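Local coordinates for extracellular solute-binding protein family 5 (Brucella melitensis, PDB 4ONY) that probably binds peptides or related solutes in the periplasm and delivers them to an ABC transporter for import, at residues A[477-485]-A[507-516]; A[353-364]-A[541-552]. All coordinates share one frame; numbering follows the deposited sequence.

Contact 1 of 2, residues A[477-485]-A[507-516]; sequences LQTFDYDMI and SRDVQGSFNF
Phe480 turns the rim of its ring toward the backbone oxygens of the facing loop, with Phe516 also at its edge. Its CE2 lies 3.5 Å from Val510 O, which sits at the ring edge near its plane, as does Ser513 OG, while Arg508 O and Asn515 O come in obliquely. The weakly positive hydrogens of an aromatic rim suit such surroundings, and Arg318, which hydrogen-bonds Arg508 O and Asn515 O, adds a cation-pi contact. Phe480 has left the helix with positive phi (59°) in a Schellman motif, and this turn of the backbone aims the side chain at 507-516.

That loop is braced from within. Ser513 OG donates to Ser507 O over 2.8 Å and accepts from Asn515 N, an ST turn, while Val510 N reaches Ser507 O from the opposite face of its carbonyl plane. Gly512, at positive phi in the type II turn 510-513, lies against the side-chain amide of Gln478; its N makes a weak bond to Gln478 O (3.0 Å, N-H...O 134°).

Tyr482 OH gives the firmer link, donating to a lone pair of Phe516 O at 2.7 Å in the carbonyl plane. Leu477 CD2 and Ile485 CD1 pack against the Phe516 side chain, Leu477 reaching CE1 at 4.1 Å and Ile485 reaching CB. Water adds to this: one donates to Leu477 O and Ser513 O, another joins Thr479 O to Gln511 NE2.

The arrangement is a Schellman-terminated helix leading into strand 484-489, with its connecting turn packed on a beta-turn loop, in a periplasmic solute-binding protein of family 5.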
loop_
_atom_site.group_PDB
_atom_site.type_symbol
_atom_site.label_atom_id
_atom_site.label_comp_id
_atom_site.label_asym_id
_atom_site.label_seq_id
_atom_site.Cartn_x
_atom_site.Cartn_y
_atom_site.Cartn_z
ATOM N N LEU A 477 -10.420 8.612 17.648
ATOM C CA LEU A 477 -9.130 8.083 17.229
ATOM C C LEU A 477 -8.010 9.045 17.625
ATOM O O LEU A 477 -6.955 8.657 18.121
ATOM C CB LEU A 477 -9.084 7.908 15.707
ATOM C CG LEU A 477 -9.643 6.616 15.113
ATOM C CD1 LEU A 477 -9.258 6.461 13.632
ATOM C CD2 LEU A 477 -9.185 5.429 15.914
ATOM N N GLN A 478 -8.262 10.313 17.406
ATOM C CA GLN A 478 -7.273 11.338 17.652
ATOM C C GLN A 478 -6.724 11.322 19.081
ATOM O O GLN A 478 -5.531 11.582 19.286
ATOM C CB GLN A 478 -7.907 12.709 17.313
ATOM C CG GLN A 478 -7.059 13.902 17.677
ATOM C CD GLN A 478 -6.059 14.256 16.606
ATOM O OE1 GLN A 478 -5.961 13.616 15.552
ATOM N NE2 GLN A 478 -5.309 15.308 16.879
ATOM N N THR A 479 -7.595 11.048 20.049
ATOM C CA THR A 479 -7.269 11.094 21.468
ATOM C C THR A 479 -7.114 9.681 22.034
ATOM O O THR A 479 -6.966 9.529 23.220
ATOM C CB THR A 479 -8.407 11.786 22.282
ATOM O OG1 THR A 479 -9.624 11.105 22.048
ATOM C CG2 THR A 479 -8.606 13.291 21.844
ATOM N N PHE A 480 -7.196 8.663 21.190
ATOM C CA PHE A 480 -7.118 7.268 21.616
ATOM C C PHE A 480 -8.231 6.947 22.625
ATOM O O PHE A 480 -8.010 6.189 23.557
ATOM C CB PHE A 480 -5.726 6.966 22.170
ATOM C CG PHE A 480 -4.622 7.358 21.214
ATOM C CD1 PHE A 480 -4.569 6.813 19.941
ATOM C CD2 PHE A 480 -3.663 8.317 21.569
ATOM C CE1 PHE A 480 -3.592 7.206 19.030
ATOM C CE2 PHE A 480 -2.657 8.698 20.673
ATOM C CZ PHE A 480 -2.630 8.149 19.397
ATOM N N ASP A 481 -9.436 7.503 22.385
ATOM C CA ASP A 481 -10.580 7.325 23.298
ATOM C C ASP A 481 -11.440 6.075 22.931
ATOM O O ASP A 481 -12.496 6.210 22.342
ATOM C CB ASP A 481 -11.422 8.595 23.360
ATOM C CG ASP A 481 -12.565 8.467 24.328
ATOM O OD1 ASP A 481 -12.581 7.499 25.135
ATOM O OD2 ASP A 481 -13.438 9.329 24.268
ATOM N N TYR A 482 -10.905 4.881 23.186
ATOM C CA TYR A 482 -11.570 3.620 22.882
ATOM C C TYR A 482 -10.855 2.467 23.636
ATOM O O TYR A 482 -9.688 2.604 24.019
ATOM C CB TYR A 482 -11.574 3.331 21.364
ATOM C CG TYR A 482 -10.190 3.435 20.753
ATOM C CD1 TYR A 482 -9.301 2.371 20.804
ATOM C CD2 TYR A 482 -9.773 4.615 20.138
ATOM C CE1 TYR A 482 -8.022 2.477 20.268
ATOM C CE2 TYR A 482 -8.504 4.728 19.611
ATOM C CZ TYR A 482 -7.626 3.651 19.681
ATOM O OH TYR A 482 -6.368 3.800 19.186
ATOM N N ASP A 483 -11.563 1.358 23.820
ATOM C CA ASP A 483 -10.993 0.121 24.314
ATOM C C ASP A 483 -10.428 -0.656 23.127
ATOM O O ASP A 483 -9.251 -1.032 23.117
ATOM C CB ASP A 483 -12.052 -0.740 25.030
ATOM C CG ASP A 483 -12.555 -0.108 26.309
ATOM O OD1 ASP A 483 -11.792 0.681 26.921
ATOM O OD2 ASP A 483 -13.707 -0.394 26.690
ATOM N N MET A 484 -11.278 -0.895 22.138
ATOM C CA MET A 484 -10.930 -1.707 20.973
ATOM C C MET A 484 -11.608 -1.113 19.739
ATOM O O MET A 484 -12.765 -0.562 19.854
ATOM C CB MET A 484 -11.398 -3.149 21.195
ATOM C CG MET A 484 -11.128 -4.078 20.017
ATOM S SD MET A 484 -11.551 -5.813 20.307
ATOM C CE MET A 484 -10.211 -6.320 21.376
ATOM N N ILE A 485 -10.918 -1.186 18.596
ATOM C CA ILE A 485 -11.455 -0.804 17.290
ATOM C C ILE A 485 -11.025 -1.849 16.269
ATOM O O ILE A 485 -10.223 -2.729 16.588
ATOM C CB ILE A 485 -10.880 0.580 16.788
ATOM C CG1 ILE A 485 -9.346 0.579 16.799
ATOM C CG2 ILE A 485 -11.407 1.745 17.652
ATOM C CD1 ILE A 485 -8.673 1.850 16.283
ATOM N N SER A 507 5.486 7.825 19.534
ATOM C CA SER A 507 4.154 8.070 18.990
ATOM C C SER A 507 2.984 7.630 19.907
ATOM O O SER A 507 1.829 8.018 19.688
ATOM C CB SER A 507 4.025 7.429 17.623
ATOM O OG SER A 507 4.027 6.034 17.735
ATOM N N ARG A 508 3.253 6.794 20.908
ATOM C CA ARG A 508 2.176 6.344 21.798
ATOM C C ARG A 508 1.465 7.517 22.449
ATOM O O ARG A 508 0.278 7.468 22.648
ATOM C CB ARG A 508 2.727 5.413 22.884
ATOM C CG ARG A 508 1.733 5.098 24.017
ATOM C CD ARG A 508 2.417 4.194 25.014
ATOM N NE ARG A 508 1.726 4.170 26.301
ATOM C CZ ARG A 508 1.048 3.159 26.808
ATOM N NH1 ARG A 508 0.868 2.008 26.149
ATOM N NH2 ARG A 508 0.533 3.289 28.016
ATOM N N ASP A 509 2.209 8.550 22.811
ATOM C CA ASP A 509 1.639 9.693 23.522
ATOM C C ASP A 509 1.381 10.910 22.669
ATOM O O ASP A 509 1.195 11.980 23.187
ATOM C CB ASP A 509 2.563 10.065 24.645
ATOM C CG ASP A 509 2.593 9.000 25.733
ATOM O OD1 ASP A 509 1.687 8.193 25.832
ATOM O OD2 ASP A 509 3.520 8.969 26.510
ATOM N N VAL A 510 1.415 10.767 21.362
ATOM C CA VAL A 510 1.168 11.880 20.484
ATOM C C VAL A 510 -0.207 11.731 19.876
ATOM O O VAL A 510 -0.439 10.832 19.057
ATOM C CB VAL A 510 2.233 11.963 19.382
ATOM C CG1 VAL A 510 1.849 13.017 18.328
ATOM C CG2 VAL A 510 3.604 12.280 20.015
ATOM N N GLN A 511 -1.122 12.599 20.308
ATOM C CA GLN A 511 -2.456 12.614 19.754
ATOM C C GLN A 511 -2.401 12.845 18.250
ATOM O O GLN A 511 -1.633 13.686 17.802
ATOM C CB GLN A 511 -3.280 13.677 20.444
ATOM C CG GLN A 511 -3.648 13.223 21.844
ATOM C CD GLN A 511 -4.565 14.185 22.526
ATOM O OE1 GLN A 511 -4.807 15.316 22.054
ATOM N NE2 GLN A 511 -5.091 13.739 23.645
ATOM N N GLY A 512 -3.166 12.040 17.497
ATOM C CA GLY A 512 -3.148 12.086 16.063
ATOM C C GLY A 512 -2.167 11.154 15.388
ATOM O O GLY A 512 -2.203 10.996 14.186
ATOM N N SER A 513 -1.273 10.506 16.139
ATOM C CA SER A 513 -0.390 9.483 15.540
ATOM C C SER A 513 -1.200 8.261 15.146
ATOM O O SER A 513 -2.424 8.153 15.447
ATOM C CB SER A 513 0.692 9.038 16.528
ATOM O OG SER A 513 0.217 8.076 17.441
ATOM N N PHE A 514 -0.530 7.343 14.465
ATOM C CA PHE A 514 -1.176 6.111 13.973
ATOM C C PHE A 514 -0.878 4.916 14.886
ATOM O O PHE A 514 -1.083 3.739 14.498
ATOM C CB PHE A 514 -0.733 5.831 12.524
ATOM C CG PHE A 514 -1.114 6.944 11.574
ATOM C CD1 PHE A 514 -2.420 7.029 11.079
ATOM C CD2 PHE A 514 -0.212 7.932 11.234
ATOM C CE1 PHE A 514 -2.812 8.078 10.251
ATOM C CE2 PHE A 514 -0.590 8.994 10.404
ATOM C CZ PHE A 514 -1.891 9.071 9.924
ATOM N N ASN A 515 -0.376 5.191 16.086
ATOM C CA ASN A 515 -0.043 4.086 17.023
ATOM C C ASN A 515 -1.295 3.754 17.832
ATOM O O ASN A 515 -1.398 4.091 19.021
ATOM C CB ASN A 515 1.096 4.538 17.931
ATOM C CG ASN A 515 1.689 3.403 18.776
ATOM O OD1 ASN A 515 1.116 2.316 18.935
ATOM N ND2 ASN A 515 2.868 3.654 19.271
ATOM N N PHE A 516 -2.250 3.121 17.188
ATOM C CA PHE A 516 -3.560 2.901 17.820
ATOM C C PHE A 516 -3.524 1.956 18.991
ATOM O O PHE A 516 -4.336 2.089 19.879
ATOM C CB PHE A 516 -4.569 2.470 16.759
ATOM C CG PHE A 516 -4.709 3.492 15.648
ATOM C CD1 PHE A 516 -5.068 4.822 15.930
ATOM C CD2 PHE A 516 -4.480 3.154 14.358
ATOM C CE1 PHE A 516 -5.183 5.772 14.925
ATOM C CE2 PHE A 516 -4.595 4.106 13.347
ATOM C CZ PHE A 516 -4.963 5.384 13.629
HETATM O O HOH W 1 -4.701 9.320 16.489
HETATM O O HOH W 2 -5.442 16.199 19.912
HETATM O O HOH W 3 -4.801 10.656 24.441
#

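Contact 2 of 2, residues A[353-364]-A[541-552]; sequences QSFWEGSQLSSV and VSAVRALDRVLI
The indole of Trp356 carries Val544 CG1 over the centre of one face, a CH-pi contact 3.7 Å from the six-membered-ring centroid and 10° off the normal. At the indole edge lies the Asp548 carboxylate, its plane 82° from the ring. The Phe355 ring has Leu551 CD1 over one face, toward the rim, and Asp548 OD1 at its edge. Two guanidinium groups are covered likewise: Val541 CG1 lies over the centre of one face of Arg545, and Ser363 CB over one of Arg549.

Asp548 ties the loop to the helix, its carboxylate carried toward the loop by a chi1 of -167° that sets CG opposite the backbone N. OD2 takes three bonds: Ser363 N on the anti side at 3.0 Å, while the hydroxyls of Ser354 (2.7 Å) and Ser363 (2.8 Å) come in from opposite faces of the carboxylate plane. OD1 receives Phe355 N on its syn side. These four donors would favour a charged carboxylate in this buried place, where serine's short side chain sets a hydroxyl close to the backbone.

Arg545, extended from CG to NE, grips Gln360 O side-on with NE and NH2, at 2.9 and 2.8 Å.

Helix 537-553 is thus roofed by the loop between strand 350-351 and helix 370-376. Glu372 of helix 370-376 pairs with Arg549, Met527 of helix 522-533 packs on Leu547, and Trp503 of helix 499-503 meets Phe355 edge-to-face.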
loop_
_atom_site.group_PDB
_atom_site.type_symbol
_atom_site.label_atom_id
_atom_site.label_comp_id
_atom_site.label_asym_id
_atom_site.label_seq_id
_atom_site.Cartn_x
_atom_site.Cartn_y
_atom_site.Cartn_z
ATOM N N GLN A 353 -2.003 -13.611 9.366
ATOM C CA GLN A 353 -1.176 -13.977 10.511
ATOM C C GLN A 353 -0.007 -12.978 10.812
ATOM O O GLN A 353 0.389 -12.884 11.926
ATOM C CB GLN A 353 -0.551 -15.355 10.268
ATOM C CG GLN A 353 -1.532 -16.454 9.900
ATOM C CD GLN A 353 -0.832 -17.784 9.778
ATOM O OE1 GLN A 353 -0.392 -18.364 10.734
ATOM N NE2 GLN A 353 -0.630 -18.201 8.568
ATOM N N SER A 354 0.538 -12.326 9.791
ATOM C CA SER A 354 1.725 -11.478 9.883
ATOM C C SER A 354 1.355 -10.042 9.495
ATOM O O SER A 354 0.442 -9.845 8.686
ATOM C CB SER A 354 2.746 -11.980 8.862
ATOM O OG SER A 354 3.877 -11.123 8.696
ATOM N N PHE A 355 2.137 -9.094 9.990
ATOM C CA PHE A 355 2.044 -7.716 9.544
ATOM C C PHE A 355 2.673 -7.509 8.157
ATOM O O PHE A 355 2.547 -6.432 7.616
ATOM C CB PHE A 355 2.664 -6.796 10.596
ATOM C CG PHE A 355 1.880 -6.764 11.886
ATOM C CD1 PHE A 355 0.860 -5.885 12.045
ATOM C CD2 PHE A 355 2.147 -7.641 12.893
ATOM C CE1 PHE A 355 0.127 -5.850 13.197
ATOM C CE2 PHE A 355 1.411 -7.638 14.063
ATOM C CZ PHE A 355 0.407 -6.727 14.221
ATOM N N TRP A 356 3.316 -8.545 7.583
ATOM C CA TRP A 356 3.746 -8.508 6.189
ATOM C C TRP A 356 3.208 -9.770 5.490
ATOM O O TRP A 356 3.876 -10.393 4.669
ATOM C CB TRP A 356 5.289 -8.339 6.063
ATOM C CG TRP A 356 5.672 -6.917 6.405
ATOM C CD1 TRP A 356 5.733 -5.843 5.554
ATOM C CD2 TRP A 356 5.937 -6.398 7.712
ATOM N NE1 TRP A 356 6.029 -4.681 6.245
ATOM C CE2 TRP A 356 6.154 -4.984 7.572
ATOM C CE3 TRP A 356 6.003 -6.971 8.984
ATOM C CZ2 TRP A 356 6.444 -4.172 8.643
ATOM C CZ3 TRP A 356 6.297 -6.161 10.057
ATOM C CH2 TRP A 356 6.513 -4.758 9.888
ATOM N N GLU A 357 1.961 -10.090 5.803
ATOM C CA GLU A 357 1.250 -11.260 5.301
ATOM C C GLU A 357 1.426 -11.495 3.800
ATOM O O GLU A 357 1.158 -10.621 2.979
ATOM C CB GLU A 357 -0.240 -11.097 5.600
ATOM C CG GLU A 357 -1.150 -12.245 5.159
ATOM C CD GLU A 357 -0.834 -13.564 5.827
ATOM O OE1 GLU A 357 -0.432 -13.573 6.994
ATOM O OE2 GLU A 357 -0.999 -14.621 5.179
ATOM N N GLY A 358 1.782 -12.717 3.479
ATOM C CA GLY A 358 1.874 -13.187 2.106
ATOM C C GLY A 358 3.153 -12.800 1.402
ATOM O O GLY A 358 3.273 -13.057 0.193
ATOM N N SER A 359 4.090 -12.148 2.100
ATOM C CA SER A 359 5.324 -11.714 1.474
ATOM C C SER A 359 6.521 -12.410 2.104
ATOM O O SER A 359 6.425 -13.004 3.162
ATOM C CB SER A 359 5.492 -10.188 1.592
ATOM O OG SER A 359 5.845 -9.788 2.918
ATOM N N GLN A 360 7.673 -12.217 1.493
ATOM C CA GLN A 360 8.925 -12.670 2.074
ATOM C C GLN A 360 9.258 -12.001 3.420
ATOM O O GLN A 360 10.082 -12.531 4.148
ATOM C CB GLN A 360 10.100 -12.427 1.113
ATOM C CG GLN A 360 10.167 -13.423 -0.030
ATOM C CD GLN A 360 10.500 -14.853 0.425
ATOM O OE1 GLN A 360 11.463 -15.082 1.179
ATOM N NE2 GLN A 360 9.705 -15.804 -0.001
ATOM N N LEU A 361 8.666 -10.836 3.715
ATOM C CA LEU A 361 8.908 -10.143 4.979
ATOM C C LEU A 361 8.154 -10.731 6.168
ATOM O O LEU A 361 8.392 -10.347 7.291
ATOM C CB LEU A 361 8.595 -8.656 4.827
ATOM C CG LEU A 361 9.420 -7.905 3.744
ATOM C CD1 LEU A 361 9.044 -6.423 3.670
ATOM C CD2 LEU A 361 10.906 -8.001 3.987
ATOM N N SER A 362 7.210 -11.632 5.935
ATOM C CA SER A 362 6.510 -12.306 7.015
ATOM C C SER A 362 7.432 -13.246 7.762
ATOM O O SER A 362 8.153 -14.049 7.133
ATOM C CB SER A 362 5.351 -13.154 6.451
ATOM O OG SER A 362 4.757 -13.938 7.472
ATOM N N SER A 363 7.364 -13.215 9.097
ATOM C CA SER A 363 8.130 -14.131 9.935
ATOM C C SER A 363 7.464 -15.477 10.166
ATOM O O SER A 363 8.099 -16.424 10.719
ATOM C CB SER A 363 8.366 -13.510 11.304
ATOM O OG SER A 363 7.131 -13.356 12.008
ATOM N N VAL A 364 6.189 -15.581 9.798
ATOM C CA VAL A 364 5.375 -16.750 10.183
ATOM C C VAL A 364 5.838 -18.030 9.468
ATOM O O VAL A 364 6.069 -18.034 8.277
ATOM C CB VAL A 364 3.890 -16.446 9.913
ATOM C CG1 VAL A 364 3.009 -17.663 10.176
ATOM C CG2 VAL A 364 3.466 -15.281 10.789
ATOM N N VAL A 541 15.473 -7.919 5.132
ATOM C CA VAL A 541 14.473 -8.932 5.331
ATOM C C VAL A 541 14.554 -9.492 6.762
ATOM O O VAL A 541 13.530 -9.711 7.421
ATOM C CB VAL A 541 14.579 -10.060 4.296
ATOM C CG1 VAL A 541 13.673 -11.240 4.675
ATOM C CG2 VAL A 541 14.213 -9.560 2.892
ATOM N N SER A 542 15.765 -9.705 7.245
ATOM C CA SER A 542 15.927 -10.227 8.570
ATOM C C SER A 542 15.374 -9.239 9.601
ATOM O O SER A 542 14.669 -9.625 10.542
ATOM C CB SER A 542 17.396 -10.509 8.844
ATOM O OG SER A 542 17.813 -11.625 8.081
ATOM N N ALA A 543 15.682 -7.963 9.421
ATOM C CA ALA A 543 15.253 -6.958 10.409
ATOM C C ALA A 543 13.745 -6.802 10.430
ATOM O O ALA A 543 13.140 -6.628 11.489
ATOM C CB ALA A 543 15.940 -5.615 10.139
ATOM N N VAL A 544 13.119 -6.846 9.252
ATOM C CA VAL A 544 11.675 -6.712 9.187
ATOM C C VAL A 544 10.984 -7.924 9.811
ATOM O O VAL A 544 9.991 -7.788 10.530
ATOM C CB VAL A 544 11.162 -6.487 7.761
ATOM C CG1 VAL A 544 9.644 -6.375 7.760
ATOM C CG2 VAL A 544 11.728 -5.176 7.166
ATOM N N ARG A 545 11.485 -9.103 9.499
ATOM C CA ARG A 545 10.933 -10.300 10.131
ATOM C C ARG A 545 11.025 -10.194 11.677
ATOM O O ARG A 545 10.087 -10.586 12.390
ATOM C CB ARG A 545 11.641 -11.541 9.622
ATOM C CG ARG A 545 11.252 -11.893 8.179
ATOM C CD ARG A 545 11.944 -13.188 7.752
ATOM N NE ARG A 545 11.633 -13.537 6.374
ATOM C CZ ARG A 545 12.365 -14.336 5.627
ATOM N NH1 ARG A 545 13.402 -14.988 6.109
ATOM N NH2 ARG A 545 11.999 -14.551 4.389
ATOM N N ALA A 546 12.139 -9.666 12.176
ATOM C CA ALA A 546 12.310 -9.534 13.611
ATOM C C ALA A 546 11.277 -8.562 14.174
ATOM O O ALA A 546 10.684 -8.849 15.214
ATOM C CB ALA A 546 13.731 -9.080 13.947
ATOM N N LEU A 547 11.007 -7.454 13.457
ATOM C CA LEU A 547 9.944 -6.522 13.847
ATOM C C LEU A 547 8.614 -7.271 13.898
ATOM O O LEU A 547 7.887 -7.192 14.886
ATOM C CB LEU A 547 9.854 -5.300 12.913
ATOM C CG LEU A 547 8.743 -4.267 13.229
ATOM C CD1 LEU A 547 8.824 -3.725 14.651
ATOM C CD2 LEU A 547 8.798 -3.084 12.284
ATOM N N ASP A 548 8.324 -8.035 12.843
ATOM C CA ASP A 548 7.098 -8.820 12.779
ATOM C C ASP A 548 6.953 -9.709 14.019
ATOM O O ASP A 548 5.881 -9.763 14.650
ATOM C CB ASP A 548 7.065 -9.644 11.475
ATOM C CG ASP A 548 5.710 -10.248 11.185
ATOM O OD1 ASP A 548 4.712 -9.543 11.331
ATOM O OD2 ASP A 548 5.648 -11.398 10.704
ATOM N N ARG A 549 8.039 -10.363 14.399
ATOM C CA ARG A 549 8.026 -11.320 15.520
ATOM C C ARG A 549 7.689 -10.615 16.828
ATOM O O ARG A 549 6.908 -11.116 17.631
ATOM C CB ARG A 549 9.344 -12.058 15.675
ATOM C CG ARG A 549 9.683 -13.001 14.530
ATOM C CD ARG A 549 10.953 -13.807 14.788
ATOM N NE ARG A 549 11.511 -14.271 13.522
ATOM C CZ ARG A 549 11.099 -15.349 12.852
ATOM N NH1 ARG A 549 10.156 -16.175 13.325
ATOM N NH2 ARG A 549 11.620 -15.566 11.662
ATOM N N VAL A 550 8.250 -9.425 17.000
ATOM C CA VAL A 550 7.989 -8.670 18.213
ATOM C C VAL A 550 6.530 -8.195 18.292
ATOM O O VAL A 550 5.907 -8.232 19.382
ATOM C CB VAL A 550 8.941 -7.459 18.338
ATOM C CG1 VAL A 550 8.556 -6.624 19.559
ATOM C CG2 VAL A 550 10.405 -7.911 18.396
ATOM N N LEU A 551 6.002 -7.741 17.149
ATOM C CA LEU A 551 4.677 -7.217 17.090
ATOM C C LEU A 551 3.615 -8.305 17.304
ATOM O O LEU A 551 2.660 -8.116 18.079
ATOM C CB LEU A 551 4.443 -6.491 15.756
ATOM C CG LEU A 551 5.217 -5.223 15.490
ATOM C CD1 LEU A 551 4.979 -4.730 14.060
ATOM C CD2 LEU A 551 4.841 -4.108 16.475
ATOM N N ILE A 552 3.808 -9.444 16.662
ATOM C CA ILE A 552 2.951 -10.607 16.882
ATOM C C ILE A 552 2.977 -11.029 18.365
ATOM O O ILE A 552 1.931 -11.377 18.936
ATOM C CB ILE A 552 3.378 -11.801 16.030
ATOM C CG1 ILE A 552 3.101 -11.523 14.548
ATOM C CG2 ILE A 552 2.632 -13.081 16.465
ATOM C CD1 ILE A 552 3.888 -12.431 13.601
HETATM O O HOH W 4 13.092 -16.625 2.354
#

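Contact 2 is mostly buried, whereas contact 1 is only partly so, with its glutamines exposed. The centres lie about 23 Å apart and the nearest atoms about 8 Å, so the two do not touch; along the chain, contact 1 is nested inside the loop closed by contact 2. Helix 499-503 relates them, with Leu501 packing on Ser507 and Ser513 of contact 1 and Trp503 on Phe355 and Leu551 of contact 2. The chemistry follows the setting: the buried loop-helix contact centres on a carboxylate, probably ionised, that accepts several hydrogen bonds, beside an arginine gripping a carbonyl and apolar packing, while the helix-to-strand connection meets its loop through aromatic packing, backbone carbonyls and bridging waters.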